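Long-range contacts in GDSL-like protein (Roseburia intestinalis L1-82, PDB 6HFZ), which removes acetyl groups from acetylated beta-mannans as a two-domain carbohydrate esterase with a GDSL-like catalytic part: residues A[15-20]-A[163-168]; A[31-36]-A[70-75]; A[53-58]-A[197-202]; A[93-98]-A[126-131]; A[103-108]-A[137-142]. One frame throughout, in Å; residues are numbered along the deposited sequence.

Interaction 1 of 5, residues A[15-20]-A[163-168]; sequences GCLYRL and NLPAVS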
# COMPACT_ATOMS: atom_id res chain seq x y z
N GLY A 15 6.24 16.44 13.43
CA GLY A 15 5.15 16.98 12.62
C GLY A 15 4.22 17.85 13.45
O GLY A 15 4.53 18.21 14.56
N CYS A 16 3.05 18.14 12.88
CA CYS A 16 2.02 18.91 13.57
C CYS A 16 1.06 17.92 14.21
O CYS A 16 0.54 17.01 13.52
CB CYS A 16 1.31 19.82 12.58
SG CYS A 16 -0.21 20.56 13.24
N LEU A 17 0.86 18.02 15.54
CA LEU A 17 0.02 17.05 16.27
C LEU A 17 -1.43 17.50 16.47
O LEU A 17 -2.19 16.88 17.23
CB LEU A 17 0.70 16.78 17.62
CG LEU A 17 2.16 16.37 17.51
CD1 LEU A 17 2.79 16.35 18.90
CD2 LEU A 17 2.29 15.02 16.82
N TYR A 18 -1.83 18.58 15.81
CA TYR A 18 -3.19 19.08 15.93
C TYR A 18 -4.24 17.97 15.76
O TYR A 18 -5.11 17.79 16.63
CB TYR A 18 -3.39 20.22 14.92
CG TYR A 18 -4.79 20.78 14.91
CD1 TYR A 18 -5.27 21.51 15.98
CD2 TYR A 18 -5.62 20.57 13.83
CE1 TYR A 18 -6.55 22.05 15.97
CE2 TYR A 18 -6.91 21.08 13.80
CZ TYR A 18 -7.37 21.83 14.87
OH TYR A 18 -8.62 22.34 14.83
N ARG A 19 -4.25 17.27 14.62
CA ARG A 19 -5.31 16.30 14.36
C ARG A 19 -5.24 15.13 15.33
O ARG A 19 -6.24 14.64 15.86
CB ARG A 19 -5.19 15.75 12.93
CG ARG A 19 -5.62 16.73 11.85
CD ARG A 19 -5.68 16.05 10.50
NE ARG A 19 -5.94 17.00 9.43
CZ ARG A 19 -6.27 16.66 8.19
NH1 ARG A 19 -6.39 15.37 7.88
NH2 ARG A 19 -6.46 17.60 7.28
N LEU A 20 -4.01 14.65 15.57
CA LEU A 20 -3.85 13.50 16.44
C LEU A 20 -4.33 13.84 17.87
O LEU A 20 -5.01 13.05 18.53
CB LEU A 20 -2.37 13.11 16.38
CG LEU A 20 -1.96 11.92 17.21
CD1 LEU A 20 -2.95 10.76 17.07
CD2 LEU A 20 -0.56 11.49 16.79
N ASN A 163 4.11 18.23 7.18
CA ASN A 163 4.18 18.32 8.64
C ASN A 163 3.46 17.14 9.30
O ASN A 163 2.68 17.32 10.27
CB ASN A 163 3.67 19.69 9.10
CG ASN A 163 4.68 20.77 8.77
OD1 ASN A 163 5.75 20.80 9.36
ND2 ASN A 163 4.37 21.64 7.82
N LEU A 164 3.73 15.92 8.80
CA LEU A 164 3.14 14.73 9.35
C LEU A 164 4.06 14.05 10.33
O LEU A 164 5.26 13.93 10.09
CB LEU A 164 2.76 13.74 8.25
CG LEU A 164 1.72 14.22 7.25
CD1 LEU A 164 1.51 13.18 6.16
CD2 LEU A 164 0.42 14.52 7.94
N PRO A 165 3.50 13.55 11.45
CA PRO A 165 4.28 12.72 12.36
C PRO A 165 4.71 11.42 11.68
O PRO A 165 3.96 10.88 10.87
CB PRO A 165 3.34 12.45 13.54
CG PRO A 165 1.95 12.79 13.05
CD PRO A 165 2.12 13.75 11.88
N ALA A 166 5.93 10.94 12.02
CA ALA A 166 6.47 9.75 11.40
C ALA A 166 7.35 9.02 12.41
O ALA A 166 8.16 9.69 13.11
CB ALA A 166 7.29 10.11 10.21
N VAL A 167 7.26 7.69 12.42
CA VAL A 167 8.13 6.90 13.24
C VAL A 167 8.85 5.85 12.38
O VAL A 167 8.28 5.35 11.37
CB VAL A 167 7.39 6.27 14.43
CG1 VAL A 167 6.88 7.34 15.39
CG2 VAL A 167 6.27 5.34 14.02
N SER A 168 10.04 5.44 12.85
CA SER A 168 10.94 4.60 12.05
C SER A 168 11.54 3.45 12.85
O SER A 168 12.03 3.66 13.95
CB SER A 168 12.03 5.43 11.44
OG SER A 168 12.98 4.63 10.77
O HOH W 1 -0.60 16.48 11.00

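Interaction 2 of 5, residues A[31-36]-A[70-75]; sequences EALNIA and ADFTYI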
# COMPACT_ATOMS: atom_id res chain seq x y z
N GLU A 31 -16.11 9.20 22.66
CA GLU A 31 -16.70 9.08 21.32
C GLU A 31 -16.35 7.73 20.67
O GLU A 31 -15.52 6.97 21.13
CB GLU A 31 -16.21 10.22 20.44
CG GLU A 31 -16.65 11.60 20.87
CD GLU A 31 -16.39 12.71 19.87
OE1 GLU A 31 -16.15 12.41 18.65
OE2 GLU A 31 -16.47 13.88 20.28
N ALA A 32 -17.02 7.43 19.56
CA ALA A 32 -16.74 6.25 18.74
C ALA A 32 -15.75 6.63 17.62
O ALA A 32 -15.96 7.60 16.91
CB ALA A 32 -18.01 5.68 18.18
N LEU A 33 -14.64 5.88 17.49
CA LEU A 33 -13.55 6.25 16.62
C LEU A 33 -13.10 5.05 15.79
O LEU A 33 -13.12 3.89 16.24
CB LEU A 33 -12.41 6.80 17.48
CG LEU A 33 -12.72 8.11 18.18
CD1 LEU A 33 -11.76 8.34 19.33
CD2 LEU A 33 -12.74 9.28 17.22
N ASN A 34 -12.68 5.36 14.56
CA ASN A 34 -12.25 4.37 13.60
C ASN A 34 -10.72 4.48 13.44
O ASN A 34 -10.22 5.50 13.05
CB ASN A 34 -12.97 4.63 12.28
CG ASN A 34 -14.47 4.40 12.37
OD1 ASN A 34 -14.92 3.52 13.09
ND2 ASN A 34 -15.24 5.14 11.60
N ILE A 35 -10.02 3.40 13.77
CA ILE A 35 -8.56 3.33 13.79
C ILE A 35 -8.12 2.47 12.60
O ILE A 35 -8.41 1.26 12.61
CB ILE A 35 -8.12 2.72 15.13
CG1 ILE A 35 -8.71 3.46 16.34
CG2 ILE A 35 -6.60 2.62 15.21
CD1 ILE A 35 -8.36 4.93 16.44
N ALA A 36 -7.43 3.06 11.60
CA ALA A 36 -7.16 2.38 10.37
C ALA A 36 -5.66 2.29 10.08
O ALA A 36 -4.86 3.09 10.53
CB ALA A 36 -7.89 3.04 9.26
N ALA A 70 -14.05 5.11 25.24
CA ALA A 70 -14.35 5.25 23.80
C ALA A 70 -14.66 3.87 23.18
O ALA A 70 -14.30 2.83 23.73
CB ALA A 70 -13.20 5.93 23.10
N ASP A 71 -15.38 3.89 22.05
CA ASP A 71 -15.65 2.70 21.23
C ASP A 71 -14.80 2.73 19.95
O ASP A 71 -15.01 3.56 19.08
CB ASP A 71 -17.12 2.64 20.83
CG ASP A 71 -17.99 2.20 21.98
OD1 ASP A 71 -17.82 1.04 22.41
OD2 ASP A 71 -18.79 3.04 22.48
N PHE A 72 -13.87 1.80 19.84
CA PHE A 72 -12.97 1.81 18.67
C PHE A 72 -13.32 0.67 17.71
O PHE A 72 -13.64 -0.45 18.14
CB PHE A 72 -11.52 1.68 19.11
CG PHE A 72 -11.03 2.84 19.94
CD1 PHE A 72 -10.67 4.03 19.31
CD2 PHE A 72 -10.94 2.75 21.33
CE1 PHE A 72 -10.16 5.09 20.04
CE2 PHE A 72 -10.42 3.81 22.05
CZ PHE A 72 -10.07 4.98 21.42
N THR A 73 -13.14 0.97 16.40
CA THR A 73 -13.32 0.05 15.31
C THR A 73 -11.97 -0.12 14.59
O THR A 73 -11.33 0.88 14.32
CB THR A 73 -14.38 0.54 14.32
OG1 THR A 73 -15.61 0.65 15.04
CG2 THR A 73 -14.60 -0.41 13.16
N TYR A 74 -11.60 -1.38 14.36
CA TYR A 74 -10.30 -1.80 13.78
C TYR A 74 -10.46 -1.97 12.27
O TYR A 74 -11.28 -2.78 11.85
CB TYR A 74 -9.84 -3.10 14.42
CG TYR A 74 -8.57 -3.73 13.89
CD1 TYR A 74 -7.34 -3.09 14.00
CD2 TYR A 74 -8.57 -5.00 13.35
CE1 TYR A 74 -6.17 -3.66 13.53
CE2 TYR A 74 -7.39 -5.62 12.95
CZ TYR A 74 -6.19 -4.95 13.02
OH TYR A 74 -5.09 -5.68 12.62
N ILE A 75 -9.72 -1.16 11.47
CA ILE A 75 -9.74 -1.22 10.02
C ILE A 75 -8.33 -1.56 9.51
O ILE A 75 -7.49 -0.69 9.53
CB ILE A 75 -10.25 0.10 9.42
CG1 ILE A 75 -11.65 0.44 9.93
CG2 ILE A 75 -10.20 0.10 7.89
CD1 ILE A 75 -11.84 1.92 9.99

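Interaction 3 of 5, residues A[53-58]-A[197-202]; sequences LCYAYH and AGHALV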
# COMPACT_ATOMS: atom_id res chain seq x y z
N LEU A 53 -1.69 -10.44 17.31
CA LEU A 53 -0.30 -10.19 17.70
C LEU A 53 0.47 -9.42 16.61
O LEU A 53 1.69 -9.31 16.70
CB LEU A 53 0.35 -11.54 17.99
CG LEU A 53 -0.18 -12.28 19.22
CD1 LEU A 53 0.55 -13.60 19.41
CD2 LEU A 53 -0.06 -11.41 20.47
N CYS A 54 -0.21 -8.91 15.56
CA CYS A 54 0.49 -8.05 14.60
C CYS A 54 0.55 -6.63 15.17
O CYS A 54 -0.18 -6.29 16.10
CB CYS A 54 -0.16 -8.07 13.22
SG CYS A 54 -1.79 -7.30 13.09
N TYR A 55 1.43 -5.79 14.60
CA TYR A 55 1.68 -4.45 15.16
C TYR A 55 0.37 -3.66 15.14
O TYR A 55 0.10 -2.90 16.04
CB TYR A 55 2.85 -3.75 14.45
CG TYR A 55 2.46 -2.92 13.26
CD1 TYR A 55 1.88 -1.69 13.43
CD2 TYR A 55 2.69 -3.37 11.97
CE1 TYR A 55 1.47 -0.93 12.35
CE2 TYR A 55 2.31 -2.61 10.87
CZ TYR A 55 1.65 -1.40 11.07
OH TYR A 55 1.17 -0.68 10.00
N ALA A 56 -0.42 -3.80 14.05
CA ALA A 56 -1.62 -3.02 13.85
C ALA A 56 -2.63 -3.27 14.99
O ALA A 56 -3.15 -2.35 15.56
CB ALA A 56 -2.24 -3.27 12.48
N TYR A 57 -2.78 -4.54 15.36
CA TYR A 57 -3.74 -4.88 16.43
C TYR A 57 -3.18 -4.40 17.77
O TYR A 57 -3.94 -3.93 18.63
CB TYR A 57 -4.08 -6.35 16.34
CG TYR A 57 -5.39 -6.67 17.01
CD1 TYR A 57 -6.60 -6.54 16.36
CD2 TYR A 57 -5.40 -7.02 18.35
CE1 TYR A 57 -7.80 -6.80 17.00
CE2 TYR A 57 -6.59 -7.25 19.01
CZ TYR A 57 -7.78 -7.15 18.34
OH TYR A 57 -8.93 -7.46 19.02
N HIS A 58 -1.85 -4.44 17.94
CA HIS A 58 -1.23 -3.91 19.16
C HIS A 58 -1.51 -2.41 19.30
O HIS A 58 -1.79 -1.92 20.39
CB HIS A 58 0.27 -4.20 19.24
CG HIS A 58 0.68 -5.60 19.58
ND1 HIS A 58 0.28 -6.28 20.74
CD2 HIS A 58 1.56 -6.42 18.98
CE1 HIS A 58 0.88 -7.46 20.79
NE2 HIS A 58 1.70 -7.57 19.75
N ALA A 197 7.56 -11.49 18.17
CA ALA A 197 8.50 -10.69 18.93
C ALA A 197 8.78 -9.38 18.16
O ALA A 197 8.79 -8.29 18.76
CB ALA A 197 9.79 -11.44 19.19
N GLY A 198 8.98 -9.50 16.84
CA GLY A 198 9.24 -8.33 16.00
C GLY A 198 8.04 -7.39 15.91
O GLY A 198 8.20 -6.17 16.00
N HIS A 199 6.83 -7.95 15.71
CA HIS A 199 5.61 -7.15 15.71
C HIS A 199 5.43 -6.40 17.02
O HIS A 199 4.97 -5.26 17.01
CB HIS A 199 4.34 -7.98 15.39
CG HIS A 199 4.12 -8.14 13.92
ND1 HIS A 199 3.59 -7.13 13.15
CD2 HIS A 199 4.42 -9.15 13.07
CE1 HIS A 199 3.56 -7.53 11.89
NE2 HIS A 199 4.00 -8.77 11.82
N ALA A 200 5.73 -7.05 18.16
CA ALA A 200 5.60 -6.36 19.46
C ALA A 200 6.59 -5.19 19.55
O ALA A 200 6.21 -4.10 20.02
CB ALA A 200 5.79 -7.34 20.60
N LEU A 201 7.82 -5.37 19.04
CA LEU A 201 8.85 -4.27 19.01
C LEU A 201 8.38 -3.12 18.12
O LEU A 201 8.50 -1.93 18.47
CB LEU A 201 10.17 -4.86 18.48
CG LEU A 201 11.45 -4.63 19.26
CD1 LEU A 201 11.22 -4.36 20.73
CD2 LEU A 201 12.40 -5.80 19.06
N VAL A 202 7.78 -3.44 16.97
CA VAL A 202 7.34 -2.40 16.04
C VAL A 202 6.25 -1.56 16.71
O VAL A 202 6.26 -0.30 16.66
CB VAL A 202 6.91 -2.95 14.67
CG1 VAL A 202 6.11 -1.96 13.83
CG2 VAL A 202 8.12 -3.47 13.89

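Interaction 4 of 5, residues A[93-98]-A[126-131]; sequences ADLLSK and RKVYTS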
# COMPACT_ATOMS: atom_id res chain seq x y z
N ALA A 93 -12.06 2.89 -1.84
CA ALA A 93 -12.81 1.68 -1.52
C ALA A 93 -12.38 1.03 -0.19
O ALA A 93 -13.21 0.61 0.60
CB ALA A 93 -12.69 0.66 -2.63
N ASP A 94 -11.07 0.93 0.04
CA ASP A 94 -10.57 0.04 1.09
C ASP A 94 -10.45 0.76 2.44
O ASP A 94 -10.38 0.12 3.49
CB ASP A 94 -9.20 -0.52 0.67
CG ASP A 94 -9.21 -1.49 -0.50
OD1 ASP A 94 -10.33 -1.78 -1.01
OD2 ASP A 94 -8.12 -2.04 -0.87
N LEU A 95 -10.31 2.08 2.40
CA LEU A 95 -10.00 2.90 3.58
C LEU A 95 -11.03 4.01 3.78
O LEU A 95 -11.67 4.10 4.83
CB LEU A 95 -8.61 3.52 3.40
CG LEU A 95 -8.16 4.48 4.51
CD1 LEU A 95 -8.02 3.76 5.85
CD2 LEU A 95 -6.83 5.15 4.17
N LEU A 96 -11.13 4.94 2.82
CA LEU A 96 -11.85 6.19 3.06
C LEU A 96 -13.35 5.94 3.22
O LEU A 96 -13.99 6.67 3.97
CB LEU A 96 -11.56 7.20 1.95
CG LEU A 96 -10.08 7.57 1.78
CD1 LEU A 96 -9.94 8.55 0.64
CD2 LEU A 96 -9.47 8.10 3.07
N SER A 97 -13.88 4.92 2.53
CA SER A 97 -15.26 4.47 2.67
C SER A 97 -15.56 4.04 4.11
O SER A 97 -16.74 4.03 4.48
CB SER A 97 -15.57 3.34 1.68
OG SER A 97 -14.90 2.13 2.01
N LYS A 98 -14.53 3.70 4.92
CA LYS A 98 -14.74 3.25 6.30
C LYS A 98 -14.70 4.44 7.29
O LYS A 98 -14.79 4.21 8.51
CB LYS A 98 -13.71 2.21 6.75
CG LYS A 98 -13.33 1.12 5.77
CD LYS A 98 -14.47 0.36 5.18
CE LYS A 98 -14.02 -0.98 4.61
NZ LYS A 98 -15.06 -1.61 3.78
N ARG A 126 -1.75 13.04 0.07
CA ARG A 126 -2.70 14.14 -0.25
C ARG A 126 -4.15 13.63 -0.20
O ARG A 126 -5.02 14.27 0.40
CB ARG A 126 -2.37 14.79 -1.59
CG ARG A 126 -1.08 15.59 -1.56
CD ARG A 126 -0.76 16.18 -2.90
NE ARG A 126 -1.74 17.19 -3.25
CZ ARG A 126 -1.61 18.49 -2.99
NH1 ARG A 126 -0.59 18.94 -2.27
NH2 ARG A 126 -2.50 19.34 -3.51
N LYS A 127 -4.43 12.48 -0.84
CA LYS A 127 -5.80 11.99 -0.91
C LYS A 127 -6.34 11.69 0.49
O LYS A 127 -7.48 11.93 0.81
CB LYS A 127 -5.88 10.76 -1.82
CG LYS A 127 -7.20 9.98 -1.83
CD LYS A 127 -7.32 8.92 -2.88
CE LYS A 127 -7.48 9.49 -4.27
NZ LYS A 127 -7.14 8.52 -5.34
N VAL A 128 -5.53 11.00 1.31
CA VAL A 128 -6.02 10.63 2.65
C VAL A 128 -6.17 11.88 3.53
O VAL A 128 -7.17 12.04 4.25
CB VAL A 128 -5.11 9.56 3.29
CG1 VAL A 128 -5.47 9.31 4.74
CG2 VAL A 128 -5.12 8.26 2.49
N TYR A 129 -5.20 12.77 3.49
CA TYR A 129 -5.11 13.91 4.39
C TYR A 129 -6.27 14.88 4.11
O TYR A 129 -6.83 15.45 5.03
CB TYR A 129 -3.76 14.59 4.25
CG TYR A 129 -3.47 15.75 5.19
CD1 TYR A 129 -3.24 15.55 6.54
CD2 TYR A 129 -3.49 17.05 4.73
CE1 TYR A 129 -2.93 16.62 7.38
CE2 TYR A 129 -3.17 18.13 5.56
CZ TYR A 129 -2.89 17.91 6.89
OH TYR A 129 -2.54 18.95 7.71
N THR A 130 -6.64 15.03 2.83
CA THR A 130 -7.73 15.96 2.46
C THR A 130 -9.10 15.27 2.35
O THR A 130 -10.13 15.94 1.99
CB THR A 130 -7.40 16.72 1.18
OG1 THR A 130 -7.38 15.76 0.13
CG2 THR A 130 -6.08 17.45 1.29
N SER A 131 -9.20 14.00 2.71
CA SER A 131 -10.50 13.29 2.64
C SER A 131 -11.51 13.86 3.64
O SER A 131 -11.17 14.64 4.56
CB SER A 131 -10.32 11.81 2.84
OG SER A 131 -9.83 11.53 4.15

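Interaction 5 of 5, residues A[103-108]-A[137-142]; sequences VIIEFS and VLLVHN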
# COMPACT_ATOMS: atom_id res chain seq x y z
N VAL A 103 -5.20 7.15 10.68
CA VAL A 103 -4.67 6.33 9.60
C VAL A 103 -3.14 6.24 9.76
O VAL A 103 -2.49 7.28 9.76
CB VAL A 103 -4.96 6.96 8.21
CG1 VAL A 103 -4.33 6.11 7.10
CG2 VAL A 103 -6.46 7.13 8.00
N ILE A 104 -2.64 5.02 9.90
CA ILE A 104 -1.21 4.71 9.69
C ILE A 104 -0.98 4.32 8.24
O ILE A 104 -1.75 3.47 7.67
CB ILE A 104 -0.73 3.60 10.65
CG1 ILE A 104 -0.39 4.24 12.00
CG2 ILE A 104 0.47 2.82 10.05
CD1 ILE A 104 -0.13 3.27 13.12
N ILE A 105 0.03 4.94 7.64
CA ILE A 105 0.44 4.63 6.31
C ILE A 105 1.82 3.95 6.36
O ILE A 105 2.75 4.51 6.90
CB ILE A 105 0.45 5.88 5.42
CG1 ILE A 105 -0.94 6.49 5.25
CG2 ILE A 105 1.08 5.54 4.08
CD1 ILE A 105 -0.93 7.77 4.52
N GLU A 106 1.93 2.75 5.78
CA GLU A 106 3.09 1.89 6.02
C GLU A 106 3.48 1.19 4.71
O GLU A 106 3.02 0.06 4.44
CB GLU A 106 2.69 0.90 7.11
CG GLU A 106 3.78 -0.01 7.64
CD GLU A 106 4.19 -1.18 6.77
OE1 GLU A 106 5.37 -1.15 6.29
OE2 GLU A 106 3.33 -2.09 6.51
N PHE A 107 4.34 1.86 3.93
CA PHE A 107 4.75 1.37 2.60
C PHE A 107 6.27 1.45 2.40
O PHE A 107 6.75 1.28 1.29
CB PHE A 107 4.02 2.13 1.49
CG PHE A 107 2.59 1.73 1.27
CD1 PHE A 107 2.27 0.42 0.86
CD2 PHE A 107 1.55 2.60 1.53
CE1 PHE A 107 0.95 0.05 0.62
CE2 PHE A 107 0.23 2.19 1.39
CZ PHE A 107 -0.07 0.94 0.89
N SER A 108 7.03 1.81 3.45
CA SER A 108 8.47 2.10 3.28
C SER A 108 9.36 0.86 3.03
O SER A 108 10.55 1.07 2.71
CB SER A 108 8.99 2.95 4.44
OG SER A 108 8.16 4.10 4.60
N VAL A 137 -3.02 11.44 10.51
CA VAL A 137 -2.18 10.54 9.72
C VAL A 137 -0.82 10.42 10.42
O VAL A 137 -0.24 11.43 10.82
CB VAL A 137 -2.01 11.06 8.29
CG1 VAL A 137 -1.06 10.19 7.46
CG2 VAL A 137 -3.34 11.19 7.57
N LEU A 138 -0.36 9.17 10.59
CA LEU A 138 0.96 8.86 11.12
C LEU A 138 1.68 7.96 10.11
O LEU A 138 1.12 6.89 9.73
CB LEU A 138 0.80 8.16 12.47
CG LEU A 138 2.06 7.55 13.07
CD1 LEU A 138 3.02 8.66 13.43
CD2 LEU A 138 1.69 6.70 14.28
N LEU A 139 2.88 8.35 9.69
CA LEU A 139 3.64 7.52 8.76
C LEU A 139 4.49 6.54 9.57
O LEU A 139 5.07 6.90 10.63
CB LEU A 139 4.51 8.40 7.85
CG LEU A 139 3.80 9.52 7.10
CD1 LEU A 139 4.72 10.15 6.10
CD2 LEU A 139 2.56 9.04 6.36
N VAL A 140 4.52 5.28 9.14
CA VAL A 140 5.36 4.31 9.80
C VAL A 140 6.36 3.74 8.78
O VAL A 140 5.99 3.29 7.70
CB VAL A 140 4.51 3.20 10.45
CG1 VAL A 140 5.36 2.03 10.93
CG2 VAL A 140 3.67 3.73 11.61
N HIS A 141 7.65 3.75 9.13
CA HIS A 141 8.72 3.28 8.25
C HIS A 141 9.36 2.00 8.81
O HIS A 141 10.15 2.08 9.75
CB HIS A 141 9.83 4.36 8.10
CG HIS A 141 9.37 5.75 7.74
ND1 HIS A 141 8.71 6.03 6.55
CD2 HIS A 141 9.43 6.92 8.42
CE1 HIS A 141 8.40 7.33 6.52
NE2 HIS A 141 8.83 7.89 7.63
N ASN A 142 9.03 0.83 8.22
CA ASN A 142 9.70 -0.44 8.53
C ASN A 142 11.06 -0.43 7.84
O ASN A 142 11.43 0.59 7.21
CB ASN A 142 8.79 -1.61 8.17
CG ASN A 142 7.76 -1.86 9.25
OD1 ASN A 142 8.13 -2.11 10.40
ND2 ASN A 142 6.48 -1.73 8.94
O HOH W 2 6.87 1.09 6.24
O HOH W 3 5.36 4.47 5.05

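Interaction 1 of 5, residues A[15-20]-A[163-168]
P165, N163 and G15 bring the turn ahead of helix 18-28 against the loop that runs into strand 166-168. G15 lies directly on the opposing backbone, its CA 3.4 Å from N163 O and, a little farther on, 4.0 Å from P165 N. A side chain on that carbon would run into the main chain between N163 and P165, and G15 also has a positive phi (66°), a region that glycine enters at little cost; on both counts the residue suits its place. N163 comes next. Its carbonyl takes the C16 amide in a nearly straight bond, C16 N to N163 O 2.8 Å with 175° at the hydrogen, although the donor stands above the carbonyl plane. The residue ends the preceding helix in a Schellman motif, where asparagine, tolerant of a positive phi, is a common occupant. From there the chain enters strand 166-168, which in the central sheet of this SGNH-hydrolase fold lies between strands 136-141 and 11-13. P165 offers its ring to the other segment: CD is 4.0 Å from C16 O, and CB is 4.3 Å from L17 CD2, an apolar contact that F209 of helix 196-215 covers by touching both L17 and P165. C16 meets N163 alongside, CB to CB at 4.2 Å. The C16 sulfur is turned back to its own chain: chi1 of 168° sets SG opposite the backbone N, within reach of the amide at the start of helix 18-28, and a weak bond joins Y18 N to C16 SG at 3.6 Å.

Interaction 2 of 5, residues A[31-36]-A[70-75]
F72 is met by both L33 and I35: L33 CD1 lies 3.7 Å from F72 CE1, side by side with the ring, while I35 CG1 comes in obliquely to 3.6 Å from F72 CD1. I35 can do so because CG1 lies opposite its carbonyl carbon (chi1 -54°), which turns that branch toward the ring. On the other face, A36 CB packs on I75 CB at 3.8 Å, and I75 CD1 reaches back to N34 CB at 3.7 Å; alanine fits because a larger group would probably crowd the isoleucine. Were I35 cut back to an alanine, one flank of the F72 ring would probably lose its neighbour and a gap would open beneath W63. Behind these side chains stands a parallel ladder of alternating bonds, among them L33 N to D71 O at 2.8 Å and I35 N to T73 O at 2.9 Å, with the strands twisted by 24°. Farther out, W63 of helix 55-66 covers I35, A27 of helix 18-28 touches L33 and F72, and N34 ND2 is held by E99 O. Hence the face under these helices is apolar, whereas the other is polar and exposed at D71 and T73 but apolar at I75 and at A36, where L95 packs.

Interaction 3 of 5, residues A[53-58]-A[197-202]
At the start of helix 55-66, the backbone of C54 and Y55 closes on the imidazole of H199, which projects from the side of helix 196-215. The first amide of a helix has no carbonyl of an earlier turn to pair with, and here the ring supplies the acceptor: Y55 N donates to H199 ND1 at 2.9 Å. The bond is bent, with 142° at the hydrogen, and the donor lies 36° out of the ring plane. C54 CA sits over one ring face in a CH-pi contact, 3.9 Å from the centroid, while L53 O lies 3.2 Å from H199 CB. The far nitrogen, NE2, is bonded to S46 O, so the imidazole is fixed at two ends and probably neutral, with its proton on NE2. Histidine suits this place because one flat group can accept on one side and donate on the other. With a leucine here instead of H199, both Y55 N and S46 O would probably lose their mates. Beside the ring, V202 keeps CG1 opposite its backbone N (chi1 164°), which brings the methyl to Y55 CB at 3.8 Å. The tyrosine ring then leads inward, where its OH is bonded to T43. On the outer side, H58 CD2 approaches A200 CA at 4.1 Å. Helix 196-215 follows the segment bearing D190 and H193, which with S41 form a probable catalytic triad; a C-terminal helix succeeding an Asp-X-X-His segment is typical of SGNH hydrolases.

Interaction 4 of 5, residues A[93-98]-A[126-131]
L96 and L95, in the last part of helix 84-96, meet V128 and K127 of the last turn of helix 115-129 and S131 just beyond it. The two helices lie on the same face of the central sheet, one outer layer of the three-layer alpha/beta/alpha fold of SGNH hydrolases. Between the segments the contact is apolar, without a hydrogen bond. L96 carries most of it: CG lies opposite the carbonyl carbon (chi1 -59°), which sends the forked end across to the other helix, with CD1 4.0 Å from K127 CG and CD2 4.3 Å from V128 CA. Leucine suits the spot because its fork lets one methyl touch K127 CG while the other lies against S131. L95 crosses V128 at about a right angle, CD2 to CG2 at 3.9 Å, and it also touches A36, L38 and V103 of the sheet beneath. K127 contributes only the aliphatic root of its chain to the contact; its NZ is bonded to the carbonyls of E236 and V88. Polar groups act within each segment instead. S97 OG donates to A93 O at 2.7 Å, and T130 OG1 to R126 O at 2.8 Å, small hydroxyls that fold back on helical carbonyls. S131 does the same, OG to V128 O at 2.7 Å, yet this hydroxyl also lies against the leucine: S131 OG is 3.6 Å from L96 CD2, with S131 CB beside it.

Interaction 5 of 5, residues A[103-108]-A[137-142]
E106 and N142 are joined across the ends of two parallel strands by a bond from N142 ND2 to E106 OE1 of 2.9 Å. The donor lies in the plane of its own amide but meets the carboxylate from above, 69° out of that plane, the two side chains crossing at about a right angle. E106 can reach over because its chain bends at chi2 (-77°). OE1 also accepts a hydrogen bond from a water, and OE2 is bonded to T43 OG1, so both oxygens of this buried acid are satisfied. That same water ties the loops together: it donates to V140 O at 2.8 Å as well, and accepts from S108 N and N142 N. A second water accepts from F107 N, donates to V140 O and is bonded to S108 OG. At the edge of the H141 ring, S108 OG and H141 ND1 form a 2.8 Å hydrogen bond in which either could donate; OG is bonded to H155 ND1 besides. Between the strands the backbone groups pair with one another: L138 N to V103 O at 3.0 Å, I105 N to L138 O at 3.1 Å, and V140 N to I105 O at 3.0 Å. Branched side chains fill both faces, as where I104 CG2 meets V140 CG2 at 3.7 Å. I105 and L139 pack under Y121 of helix 115-129, the crossover of this beta-alpha-beta unit, while L138 and V140 lie beneath I206 of helix 196-215.

Interactions 2 and 5 are strand pairs of one sheet, which interaction 1 joins through strand 166-168: A36 O takes I104 N at 3.0 Å between 2 and 5, and V167 O takes H141 N at 2.8 Å between 5 and 1. Interaction 4 packs on one face, L95 CD2 lying 4.0 Å from V103 CG1, and meets interaction 1 where R19 NH1 probably bonds Y129 O at 2.9 Å. Interaction 3 belongs to the helices of the other face; its Y55 OH lies 3.6 Å from E106 CG. The centres of 3 and 5 are 14 Å apart, and H199 and E106 lie near the probable S41, H193 and D190 triad without touching it.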